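Local coordinates for m3DLH protein (Halieaceae bacterium, PDB 7JKA) that probably hydrolyses dienelactones or related esters as an alpha/beta-hydrolase of the dienelactone hydrolase family, and may also act on phosphotriesters, at residues A[96-99]-A[103-106]; A[159-164]-A[196-201]; A[213-218]-A[232-237]. All coordinates share one frame; numbering follows the deposited sequence.

Contacts 1 and 3 are buried, whereas contact 2 lies at the surface, and their chemistry follows: aromatic and aliphatic packing in contact 1, a charged network in contact 2, and in contact 3 a mixture of CH-pi packing and a glutamate paired with arginines outside the contact. Contact 1 joins two successive helices and contact 2 ties a loop to the end of helix 186-198. The two adjoin, since Leu159 of the loop packs on Phe98 and Trp104. Contact 3, which sets the loop carrying His213 against helix 232-250, touches neither; its centre is about 27 Å from those of the other two, and it lies across the chain's centre from contact 1.

Contact 1 (A[96-99]-A[103-106]); sequences GLFG and AWRA
Trp104 NE1, the polar corner of an otherwise apolar indole, is hydrogen-bonded to Thr137 OG1 of helix 133-143, while its ring system is packed in part against Leu97 and Phe98. The bond satisfies the buried N-H and helps to fix the rotation of the indole. Trp104 has CG anti to its own backbone N (chi1 -170°), which carries the ring across to the last turn of helix 90-98. There Leu97 CB sits over the five-membered ring, 4.1 Å from its centroid, in a CH-pi contact. The branch beyond takes a different path: Leu97 CD2 lies 3.9 Å from Trp104 CB, near the root of the side chain, the two side chains crossing at about a right angle. Leucine suits this spot because its methylene and its methyl can touch ring and stem at once. Leu97 O also comes to 3.4 Å from Trp104 CE3, at the benzene part of the indole.

Phe98 reaches the same aromatic group although its CB is directed away from it. With CG beside the backbone N (chi1 -64°), the phenyl swings back and presents an edge: Phe98 CD1 is 3.6 Å from Trp104 CZ3. The two rings form an offset edge-to-face pair, the Phe98 ring and the six-membered ring of Trp104 having centroids 5.5 Å apart and planes at 61°.

Together the three residues close the corner between two consecutive helices, 90-98 and 101-116, which only a brief turn separates. This corner leans on helix 133-143, which follows strand 126-131 of the central sheet: the ring of Phe133 meets that of Trp104 with the planes nearly parallel, and Phe133 also touches Leu97; Thr136 and Glu140 touch the indole, and Leu159, from the loop between strands 150-154 and 172-178, packs on both aromatic residues.

Contact 2 (A[159-164]-A[196-201]); sequences LPELPE and WRRDRV
The carboxylate of Glu161 meets the guanidinium edge of Arg198 end-on, the two flat groups only 21° from coplanar. This is one half of a surface salt-bridge network of Glu161, Arg198 and Asp199, which ties the loop between strands 150-154 and 172-178 to the end of helix 186-198. Each Glu161 oxygen is approached on its syn side: Arg198 NH1 donates to Glu161 OE1 at 3.0 Å, and Arg198 NH2 to Glu161 OE2 at 3.0 Å.

Arginine suits this place because its planar head has several N-H edges and can serve two acids. The side chain folds at chi3 (65°), turning its second edge back to the neighbouring Asp199, which it grips side-on; Arg198 NE donates to Asp199 OD1 at 2.7 Å. Asp199 OD2 also accepts the backbone N-H of Gly167, a second hold on this acid. A Schellman motif at Arg200, with positive phi, ends the last turn.

The acids' like charges, with Glu161 OE1 4.6 Å from Asp199 OD2, are probably offset by the cation between them. Arg198 NH1 is the shared atom, donating to Asp199 OD2 at 2.8 Å and almost straight (173°) as well as to Glu161.

Contact 3 (A[213-218]-A[232-237]); sequences HSFTDP and PLTEAR
One face of the Phe215 ring is covered by the methyl of Thr234, whose CG2 stands 3.7 Å from the ring centroid and 17° off the normal, a CH-pi contact offset toward the rim. Phe215 CD1 and CE1 are the ring atoms nearest, each 3.6 Å from Thr234 CG2. Threonine suits the position by serving two sides: the methyl, anti to the backbone N, faces the phenyl, while OG1 is hydrogen-bonded to Glu231. An alanine at Phe215 would remove the ring, and the Thr234 methyl would probably lose its aromatic seat, weakening the hold of the turn on helix 232-250.

That turn is a type I beta turn from Ser214 to Asp217. Beside it, Glu235 extends along Thr216, its CG 4.1 Å from Thr216 CA. Glu235 OE2 lies 3.2 Å from Thr216 O, but both are acceptors and do not bond. Instead OE2 forms salt bridges with Arg61 and Arg64, and OE1 is hydrogen-bonded to Tyr230.

His213 opens the segment 213-218, its ND1 hydrogen-bonded to Asp181 OD2 and its side chain touching Cys132, consistent with the family's Cys-His-Asp triad. Apolar packing thus sets the turn against the helix, while the two arginines probably offset the repulsion that Glu235 would feel from the carbonyl.

Contact 1 (A[96-99]-A[103-106])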
ATOM      1  N   GLY A  96      11.021   4.453  13.755  1.00 16.05           N
ATOM      2  CA  GLY A  96      12.235   4.893  13.096  1.00 18.25           C
ATOM      3  C   GLY A  96      11.945   5.467  11.729  1.00 18.29           C
ATOM      4  O   GLY A  96      12.563   6.442  11.307  1.00 18.82           O
ATOM      5  N   LEU A  97      10.961   4.896  11.039  1.00 13.80           N
ATOM      6  CA  LEU A  97      10.580   5.429   9.739  1.00 14.08           C
ATOM      7  C   LEU A  97       9.751   6.704   9.874  1.00 14.38           C
ATOM      8  O   LEU A  97       9.959   7.642   9.101  1.00 16.46           O
ATOM      9  CB  LEU A  97       9.857   4.355   8.925  1.00 14.05           C
ATOM     10  CG  LEU A  97      10.793   3.195   8.530  1.00 13.23           C
ATOM     11  CD1 LEU A  97       9.978   2.064   7.928  1.00 15.02           C
ATOM     12  CD2 LEU A  97      11.832   3.675   7.517  1.00 16.15           C
ATOM     13  N   PHE A  98       8.844   6.796  10.873  1.00 15.34           N
ATOM     14  CA  PHE A  98       8.172   8.070  11.143  1.00 16.74           C
ATOM     15  C   PHE A  98       9.168   9.207  11.324  1.00 17.67           C
ATOM     16  O   PHE A  98       8.900  10.347  10.923  1.00 21.01           O
ATOM     17  CB  PHE A  98       7.298   7.989  12.399  1.00 18.08           C
ATOM     18  CG  PHE A  98       6.140   7.016  12.315  1.00 20.59           C
ATOM     19  CD1 PHE A  98       5.534   6.697  11.109  1.00 18.55           C
ATOM     20  CD2 PHE A  98       5.639   6.449  13.479  1.00 21.10           C
ATOM     21  CE1 PHE A  98       4.444   5.807  11.075  1.00 19.95           C
ATOM     22  CE2 PHE A  98       4.582   5.558  13.452  1.00 24.97           C
ATOM     23  CZ  PHE A  98       3.984   5.236  12.248  1.00 23.81           C
ATOM     24  N   GLY A  99      10.296   8.939  11.992  1.00 16.58           N
ATOM     25  CA  GLY A  99      11.245   9.989  12.277  1.00 17.28           C
ATOM     26  C   GLY A  99      12.298  10.191  11.213  1.00 20.16           C
ATOM     27  O   GLY A  99      13.178  11.040  11.372  1.00 23.38           O
ATOM     28  N   ALA A 103      14.155   8.437   4.506  1.00 14.99           N
ATOM     29  CA  ALA A 103      14.512   7.031   4.322  1.00 16.52           C
ATOM     30  C   ALA A 103      13.277   6.194   4.021  1.00 18.61           C
ATOM     31  O   ALA A 103      13.321   5.262   3.208  1.00 15.42           O
ATOM     32  CB  ALA A 103      15.222   6.499   5.568  1.00 20.63           C
ATOM     33  N   TRP A 104      12.169   6.525   4.680  1.00 15.80           N
ATOM     34  CA  TRP A 104      10.913   5.841   4.436  1.00 13.08           C
ATOM     35  C   TRP A 104      10.477   6.034   2.996  1.00 12.49           C
ATOM     36  O   TRP A 104      10.114   5.076   2.315  1.00 13.46           O
ATOM     37  CB  TRP A 104       9.895   6.398   5.422  1.00 12.24           C
ATOM     38  CG  TRP A 104       8.578   5.707   5.536  1.00 11.19           C
ATOM     39  CD1 TRP A 104       8.201   4.534   4.989  1.00 11.82           C
ATOM     40  CD2 TRP A 104       7.458   6.204   6.269  1.00 12.79           C
ATOM     41  NE1 TRP A 104       6.881   4.258   5.327  1.00 14.54           N
ATOM     42  CE2 TRP A 104       6.422   5.266   6.138  1.00 13.71           C
ATOM     43  CE3 TRP A 104       7.253   7.347   7.045  1.00 13.84           C
ATOM     44  CZ2 TRP A 104       5.162   5.454   6.732  1.00 11.35           C
ATOM     45  CZ3 TRP A 104       6.019   7.529   7.650  1.00 14.41           C
ATOM     46  CH2 TRP A 104       4.999   6.587   7.496  1.00 14.69           C
ATOM     47  N   ARG A 105      10.532   7.275   2.515  1.00 13.73           N
ATOM     48  CA  ARG A 105      10.115   7.535   1.141  1.00 13.23           C
ATOM     49  C   ARG A 105      11.084   6.920   0.150  1.00 15.14           C
ATOM     50  O   ARG A 105      10.660   6.488  -0.920  1.00 14.83           O
ATOM     51  CB  ARG A 105       9.980   9.036   0.917  1.00 16.63           C
ATOM     52  CG  ARG A 105       8.764   9.577   1.660  1.00 14.74           C
ATOM     53  CD  ARG A 105       8.758  11.077   1.811  1.00 14.91           C
ATOM     54  NE  ARG A 105       7.595  11.470   2.615  1.00 15.27           N
ATOM     55  CZ  ARG A 105       6.996  12.653   2.563  1.00 16.91           C
ATOM     56  NH1 ARG A 105       7.419  13.586   1.715  1.00 18.50           N
ATOM     57  NH2 ARG A 105       5.932  12.882   3.343  1.00 16.68           N
ATOM     58  N   ALA A 106      12.363   6.813   0.513  1.00 13.88           N
ATOM     59  CA  ALA A 106      13.338   6.232  -0.402  1.00 14.11           C
ATOM     60  C   ALA A 106      13.091   4.748  -0.627  1.00 15.71           C
ATOM     61  O   ALA A 106      13.249   4.264  -1.757  1.00 15.89           O
ATOM     62  CB  ALA A 106      14.746   6.456   0.135  1.00 16.68           C
TER

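Contact 2 (A[159-164]-A[196-201])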
ATOM      1  N   LEU A 159      -0.792   9.814   9.316  1.00 16.16           N
ATOM      2  CA  LEU A 159      -0.036  10.806  10.060  1.00 18.37           C
ATOM      3  C   LEU A 159       0.079  12.066   9.218  1.00 18.99           C
ATOM      4  O   LEU A 159      -0.110  12.025   7.998  1.00 18.03           O
ATOM      5  CB  LEU A 159       1.348  10.279  10.461  1.00 24.71           C
ATOM      6  CG  LEU A 159       2.492  10.353   9.460  1.00 18.59           C
ATOM      7  CD1 LEU A 159       3.805  10.085  10.194  1.00 21.60           C
ATOM      8  CD2 LEU A 159       2.281   9.322   8.372  1.00 20.80           C
ATOM      9  N   PRO A 160       0.404  13.192   9.836  1.00 24.27           N
ATOM     10  CA  PRO A 160       0.429  14.446   9.080  1.00 21.86           C
ATOM     11  C   PRO A 160       1.516  14.478   8.020  1.00 21.23           C
ATOM     12  O   PRO A 160       2.569  13.838   8.136  1.00 20.23           O
ATOM     13  CB  PRO A 160       0.694  15.496  10.163  1.00 29.44           C
ATOM     14  CG  PRO A 160       0.233  14.855  11.423  1.00 31.84           C
ATOM     15  CD  PRO A 160       0.603  13.423  11.276  1.00 25.18           C
ATOM     16  N   GLU A 161       1.249  15.265   6.982  1.00 19.57           N
ATOM     17  CA  GLU A 161       2.229  15.537   5.938  1.00 22.10           C
ATOM     18  C   GLU A 161       3.444  16.270   6.505  1.00 18.59           C
ATOM     19  O   GLU A 161       3.433  16.785   7.627  1.00 21.07           O
ATOM     20  CB  GLU A 161       1.623  16.414   4.842  1.00 21.01           C
ATOM     21  CG  GLU A 161       1.360  17.855   5.329  1.00 20.94           C
ATOM     22  CD  GLU A 161       0.788  18.779   4.249  1.00 19.88           C
ATOM     23  OE1 GLU A 161       0.533  18.309   3.122  1.00 25.06           O
ATOM     24  OE2 GLU A 161       0.595  19.987   4.543  1.00 25.43           O
ATOM     25  N   LEU A 162       4.501  16.310   5.687  1.00 19.38           N
ATOM     26  CA  LEU A 162       5.560  17.291   5.855  1.00 21.34           C
ATOM     27  C   LEU A 162       5.142  18.578   5.143  1.00 24.65           C
ATOM     28  O   LEU A 162       4.372  18.534   4.176  1.00 21.55           O
ATOM     29  CB  LEU A 162       6.867  16.779   5.274  1.00 24.69           C
ATOM     30  CG  LEU A 162       7.492  15.514   5.871  1.00 25.71           C
ATOM     31  CD1 LEU A 162       8.726  15.170   5.074  1.00 21.43           C
ATOM     32  CD2 LEU A 162       7.862  15.725   7.332  1.00 25.00           C
ATOM     33  N   PRO A 163       5.595  19.746   5.604  1.00 27.61           N
ATOM     34  CA  PRO A 163       5.162  20.998   4.958  1.00 28.55           C
ATOM     35  C   PRO A 163       5.381  21.027   3.454  1.00 23.02           C
ATOM     36  O   PRO A 163       4.546  21.580   2.721  1.00 27.43           O
ATOM     37  CB  PRO A 163       6.008  22.059   5.681  1.00 30.44           C
ATOM     38  CG  PRO A 163       6.242  21.478   7.028  1.00 31.75           C
ATOM     39  CD  PRO A 163       6.432  19.999   6.791  1.00 28.69           C
ATOM     40  N   GLU A 164       6.481  20.456   2.967  1.00 25.45           N
ATOM     41  CA  GLU A 164       6.770  20.542   1.544  1.00 27.14           C
ATOM     42  C   GLU A 164       5.879  19.641   0.714  1.00 27.10           C
ATOM     43  O   GLU A 164       5.978  19.689  -0.514  1.00 27.30           O
ATOM     44  CB  GLU A 164       8.234  20.191   1.258  1.00 25.56           C
ATOM     45  CG  GLU A 164       8.638  18.805   1.696  1.00 34.65           C
ATOM     46  CD  GLU A 164       9.352  18.816   3.033  1.00 48.48           C
ATOM     47  OE1 GLU A 164       8.899  19.528   3.973  1.00 31.27           O
ATOM     48  OE2 GLU A 164      10.383  18.119   3.126  1.00 43.14           O
ATOM     49  N   TRP A 196      -5.960  17.269   2.079  1.00 22.63           N
ATOM     50  CA  TRP A 196      -6.472  16.934   0.765  1.00 20.07           C
ATOM     51  C   TRP A 196      -7.544  17.923   0.316  1.00 21.61           C
ATOM     52  O   TRP A 196      -7.646  18.201  -0.881  1.00 22.07           O
ATOM     53  CB  TRP A 196      -6.995  15.493   0.781  1.00 19.39           C
ATOM     54  CG  TRP A 196      -5.892  14.515   1.137  1.00 17.73           C
ATOM     55  CD1 TRP A 196      -4.533  14.739   1.071  1.00 16.30           C
ATOM     56  CD2 TRP A 196      -6.056  13.176   1.630  1.00 18.02           C
ATOM     57  NE1 TRP A 196      -3.856  13.616   1.490  1.00 16.81           N
ATOM     58  CE2 TRP A 196      -4.760  12.642   1.830  1.00 14.50           C
ATOM     59  CE3 TRP A 196      -7.178  12.378   1.919  1.00 16.28           C
ATOM     60  CZ2 TRP A 196      -4.554  11.348   2.317  1.00 17.39           C
ATOM     61  CZ3 TRP A 196      -6.979  11.089   2.383  1.00 15.89           C
ATOM     62  CH2 TRP A 196      -5.674  10.577   2.565  1.00 16.23           C
ATOM     63  N   ARG A 197      -8.334  18.477   1.253  1.00 22.85           N
ATOM     64  CA  ARG A 197      -9.276  19.544   0.911  1.00 23.74           C
ATOM     65  C   ARG A 197      -8.529  20.793   0.468  1.00 23.02           C
ATOM     66  O   ARG A 197      -8.886  21.422  -0.534  1.00 27.08           O
ATOM     67  CB  ARG A 197     -10.177  19.861   2.109  1.00 25.07           C
ATOM     68  CG  ARG A 197     -11.197  18.771   2.431  1.00 25.57           C
ATOM     69  CD  ARG A 197     -12.134  19.173   3.570  1.00 37.04           C
ATOM     70  NE  ARG A 197     -12.977  20.298   3.190  1.00 48.24           N
ATOM     71  CZ  ARG A 197     -14.027  20.717   3.890  1.00 61.01           C
ATOM     72  NH1 ARG A 197     -14.363  20.099   5.015  1.00 62.99           N
ATOM     73  NH2 ARG A 197     -14.740  21.755   3.464  1.00 41.50           N
ATOM     74  N   ARG A 198      -7.494  21.171   1.218  1.00 24.45           N
ATOM     75  CA  ARG A 198      -6.714  22.357   0.875  1.00 26.53           C
ATOM     76  C   ARG A 198      -6.142  22.261  -0.532  1.00 25.30           C
ATOM     77  O   ARG A 198      -6.176  23.235  -1.297  1.00 27.68           O
ATOM     78  CB  ARG A 198      -5.588  22.534   1.886  1.00 27.32           C
ATOM     79  CG  ARG A 198      -4.631  23.681   1.563  1.00 27.34           C
ATOM     80  CD  ARG A 198      -3.337  23.493   2.339  1.00 27.30           C
ATOM     81  NE  ARG A 198      -2.631  22.298   1.894  1.00 26.98           N
ATOM     82  CZ  ARG A 198      -1.826  21.563   2.657  1.00 24.57           C
ATOM     83  NH1 ARG A 198      -1.254  20.495   2.150  1.00 23.39           N
ATOM     84  NH2 ARG A 198      -1.615  21.884   3.927  1.00 29.09           N
ATOM     85  N   ASP A 199      -5.604  21.096  -0.895  1.00 23.38           N
ATOM     86  CA  ASP A 199      -4.905  20.961  -2.159  1.00 23.93           C
ATOM     87  C   ASP A 199      -5.804  20.460  -3.274  1.00 23.21           C
ATOM     88  O   ASP A 199      -5.323  20.225  -4.386  1.00 24.79           O
ATOM     89  CB  ASP A 199      -3.706  20.021  -1.995  1.00 22.95           C
ATOM     90  CG  ASP A 199      -2.688  20.560  -1.000  1.00 24.94           C
ATOM     91  OD1 ASP A 199      -2.671  21.791  -0.774  1.00 27.47           O
ATOM     92  OD2 ASP A 199      -1.944  19.737  -0.434  1.00 27.75           O
ATOM     93  N   ARG A 200      -7.097  20.293  -3.003  1.00 22.33           N
ATOM     94  CA  ARG A 200      -8.041  19.817  -4.009  1.00 26.27           C
ATOM     95  C   ARG A 200      -7.575  18.497  -4.618  1.00 23.96           C
ATOM     96  O   ARG A 200      -7.687  18.270  -5.823  1.00 22.74           O
ATOM     97  CB  ARG A 200      -8.267  20.882  -5.081  1.00 27.65           C
ATOM     98  CG  ARG A 200      -8.743  22.192  -4.488  1.00 31.52           C
ATOM     99  CD  ARG A 200      -8.639  23.333  -5.480  1.00 49.77           C
ATOM    100  NE  ARG A 200      -9.482  24.463  -5.096  1.00 64.59           N
ATOM    101  CZ  ARG A 200      -9.105  25.439  -4.275  1.00 66.10           C
ATOM    102  NH1 ARG A 200      -7.891  25.429  -3.740  1.00 53.64           N
ATOM    103  NH2 ARG A 200      -9.943  26.427  -3.987  1.00 63.10           N
ATOM    104  N   VAL A 201      -7.048  17.608  -3.767  1.00 18.71           N
ATOM    105  CA  VAL A 201      -6.772  16.247  -4.196  1.00 18.31           C
ATOM    106  C   VAL A 201      -8.097  15.593  -4.557  1.00 22.53           C
ATOM    107  O   VAL A 201      -9.132  15.876  -3.948  1.00 20.01           O
ATOM    108  CB  VAL A 201      -6.066  15.463  -3.073  1.00 18.74           C
ATOM    109  CG1 VAL A 201      -5.840  14.005  -3.438  1.00 17.00           C
ATOM    110  CG2 VAL A 201      -4.726  16.116  -2.716  1.00 17.91           C
TER

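Contact 3 (A[213-218]-A[232-237])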
ATOM      1  N   HIS A 213      -9.102  -2.905  12.815  1.00 20.65           N
ATOM      2  CA  HIS A 213      -7.816  -3.005  12.143  1.00 21.53           C
ATOM      3  C   HIS A 213      -7.638  -4.385  11.515  1.00 23.89           C
ATOM      4  O   HIS A 213      -8.247  -5.373  11.941  1.00 22.50           O
ATOM      5  CB  HIS A 213      -6.674  -2.728  13.121  1.00 23.29           C
ATOM      6  CG  HIS A 213      -5.438  -2.190  12.469  1.00 24.80           C
ATOM      7  ND1 HIS A 213      -5.374  -0.923  11.930  1.00 25.19           N
ATOM      8  CD2 HIS A 213      -4.219  -2.746  12.277  1.00 30.84           C
ATOM      9  CE1 HIS A 213      -4.168  -0.719  11.435  1.00 25.79           C
ATOM     10  NE2 HIS A 213      -3.449  -1.810  11.631  1.00 30.23           N
ATOM     11  N   SER A 214      -6.810  -4.433  10.469  1.00 21.18           N
ATOM     12  CA  SER A 214      -6.402  -5.678   9.817  1.00 20.44           C
ATOM     13  C   SER A 214      -7.592  -6.439   9.234  1.00 20.32           C
ATOM     14  O   SER A 214      -7.573  -7.673   9.166  1.00 21.59           O
ATOM     15  CB  SER A 214      -5.610  -6.563  10.777  1.00 24.80           C
ATOM     16  OG  SER A 214      -4.439  -5.866  11.167  1.00 27.91           O
ATOM     17  N   PHE A 215      -8.612  -5.710   8.779  1.00 18.22           N
ATOM     18  CA  PHE A 215      -9.828  -6.386   8.348  1.00 17.02           C
ATOM     19  C   PHE A 215      -9.641  -7.200   7.070  1.00 21.74           C
ATOM     20  O   PHE A 215     -10.502  -8.025   6.764  1.00 19.06           O
ATOM     21  CB  PHE A 215     -10.979  -5.378   8.185  1.00 17.46           C
ATOM     22  CG  PHE A 215     -10.731  -4.297   7.181  1.00 13.95           C
ATOM     23  CD1 PHE A 215     -10.768  -4.564   5.801  1.00 14.23           C
ATOM     24  CD2 PHE A 215     -10.575  -2.991   7.601  1.00 13.22           C
ATOM     25  CE1 PHE A 215     -10.600  -3.510   4.889  1.00 14.12           C
ATOM     26  CE2 PHE A 215     -10.387  -1.942   6.706  1.00 13.08           C
ATOM     27  CZ  PHE A 215     -10.395  -2.192   5.339  1.00 13.40           C
ATOM     28  N   THR A 216      -8.533  -7.027   6.341  1.00 19.18           N
ATOM     29  CA  THR A 216      -8.302  -7.829   5.143  1.00 21.65           C
ATOM     30  C   THR A 216      -7.570  -9.136   5.417  1.00 23.17           C
ATOM     31  O   THR A 216      -7.391  -9.932   4.486  1.00 22.59           O
ATOM     32  CB  THR A 216      -7.481  -7.051   4.111  1.00 15.94           C
ATOM     33  OG1 THR A 216      -6.185  -6.771   4.675  1.00 17.70           O
ATOM     34  CG2 THR A 216      -8.153  -5.756   3.710  1.00 15.91           C
ATOM     35  N   ASP A 217      -7.153  -9.402   6.652  1.00 21.38           N
ATOM     36  CA  ASP A 217      -6.296 -10.554   6.909  1.00 26.00           C
ATOM     37  C   ASP A 217      -7.056 -11.628   7.666  1.00 33.84           C
ATOM     38  O   ASP A 217      -7.369 -11.435   8.853  1.00 27.66           O
ATOM     39  CB  ASP A 217      -5.057 -10.135   7.702  1.00 28.97           C
ATOM     40  CG  ASP A 217      -4.032 -11.253   7.817  1.00 35.19           C
ATOM     41  OD1 ASP A 217      -4.184 -12.283   7.121  1.00 29.65           O
ATOM     42  OD2 ASP A 217      -3.077 -11.110   8.612  1.00 39.84           O
ATOM     43  N   PRO A 218      -7.359 -12.778   7.034  1.00 32.17           N
ATOM     44  CA  PRO A 218      -7.987 -13.894   7.760  1.00 33.63           C
ATOM     45  C   PRO A 218      -7.192 -14.340   8.978  1.00 33.19           C
ATOM     46  O   PRO A 218      -7.751 -14.931   9.908  1.00 41.59           O
ATOM     47  CB  PRO A 218      -8.051 -15.006   6.703  1.00 31.16           C
ATOM     48  CG  PRO A 218      -8.091 -14.293   5.403  1.00 26.57           C
ATOM     49  CD  PRO A 218      -7.227 -13.059   5.591  1.00 29.62           C
ATOM     50  N   PRO A 232     -14.716 -10.290   6.442  1.00 25.29           N
ATOM     51  CA  PRO A 232     -14.727 -10.653   5.016  1.00 24.23           C
ATOM     52  C   PRO A 232     -15.623  -9.761   4.180  1.00 19.42           C
ATOM     53  O   PRO A 232     -15.305  -9.523   3.012  1.00 20.84           O
ATOM     54  CB  PRO A 232     -15.206 -12.116   5.020  1.00 29.14           C
ATOM     55  CG  PRO A 232     -15.934 -12.270   6.293  1.00 30.08           C
ATOM     56  CD  PRO A 232     -15.282 -11.351   7.290  1.00 27.17           C
ATOM     57  N   LEU A 233     -16.719  -9.243   4.737  1.00 21.16           N
ATOM     58  CA  LEU A 233     -17.579  -8.359   3.957  1.00 20.40           C
ATOM     59  C   LEU A 233     -16.845  -7.078   3.585  1.00 19.87           C
ATOM     60  O   LEU A 233     -16.863  -6.642   2.425  1.00 19.84           O
ATOM     61  CB  LEU A 233     -18.850  -8.055   4.750  1.00 27.65           C
ATOM     62  CG  LEU A 233     -20.066  -7.518   3.992  1.00 34.57           C
ATOM     63  CD1 LEU A 233     -20.303  -8.308   2.718  1.00 35.62           C
ATOM     64  CD2 LEU A 233     -21.300  -7.568   4.896  1.00 31.87           C
ATOM     65  N   THR A 234     -16.184  -6.458   4.565  1.00 17.24           N
ATOM     66  CA  THR A 234     -15.412  -5.249   4.301  1.00 16.10           C
ATOM     67  C   THR A 234     -14.219  -5.539   3.404  1.00 16.64           C
ATOM     68  O   THR A 234     -13.864  -4.709   2.557  1.00 14.16           O
ATOM     69  CB  THR A 234     -14.941  -4.627   5.618  1.00 17.11           C
ATOM     70  OG1 THR A 234     -16.084  -4.282   6.418  1.00 18.09           O
ATOM     71  CG2 THR A 234     -14.122  -3.383   5.350  1.00 16.24           C
ATOM     72  N   GLU A 235     -13.594  -6.707   3.563  1.00 16.13           N
ATOM     73  CA  GLU A 235     -12.522  -7.078   2.639  1.00 15.63           C
ATOM     74  C   GLU A 235     -13.018  -7.058   1.201  1.00 16.36           C
ATOM     75  O   GLU A 235     -12.395  -6.462   0.321  1.00 16.26           O
ATOM     76  CB  GLU A 235     -11.950  -8.456   2.986  1.00 17.12           C
ATOM     77  CG  GLU A 235     -10.814  -8.801   2.002  1.00 19.21           C
ATOM     78  CD  GLU A 235     -10.303 -10.221   2.122  1.00 28.80           C
ATOM     79  OE1 GLU A 235     -11.091 -11.106   2.529  1.00 27.18           O
ATOM     80  OE2 GLU A 235      -9.113 -10.454   1.792  1.00 30.39           O
ATOM     81  N   ALA A 236     -14.183  -7.653   0.953  1.00 16.53           N
ATOM     82  CA  ALA A 236     -14.708  -7.711  -0.403  1.00 15.31           C
ATOM     83  C   ALA A 236     -15.133  -6.336  -0.898  1.00 16.20           C
ATOM     84  O   ALA A 236     -14.834  -5.952  -2.039  1.00 15.75           O
ATOM     85  CB  ALA A 236     -15.881  -8.684  -0.448  1.00 15.96           C
ATOM     86  N   ARG A 237     -15.842  -5.583  -0.061  1.00 14.61           N
ATOM     87  CA  ARG A 237     -16.307  -4.263  -0.485  1.00 15.06           C
ATOM     88  C   ARG A 237     -15.144  -3.333  -0.813  1.00 14.03           C
ATOM     89  O   ARG A 237     -15.179  -2.603  -1.814  1.00 13.39           O
ATOM     90  CB  ARG A 237     -17.172  -3.630   0.606  1.00 15.70           C
ATOM     91  CG  ARG A 237     -18.525  -4.289   0.793  1.00 14.26           C
ATOM     92  CD  ARG A 237     -19.093  -3.877   2.127  1.00 16.11           C
ATOM     93  NE  ARG A 237     -20.468  -4.311   2.232  1.00 17.13           N
ATOM     94  CZ  ARG A 237     -21.214  -4.121   3.321  1.00 17.65           C
ATOM     95  NH1 ARG A 237     -20.711  -3.513   4.384  1.00 19.28           N
ATOM     96  NH2 ARG A 237     -22.476  -4.530   3.333  1.00 19.79           N
TER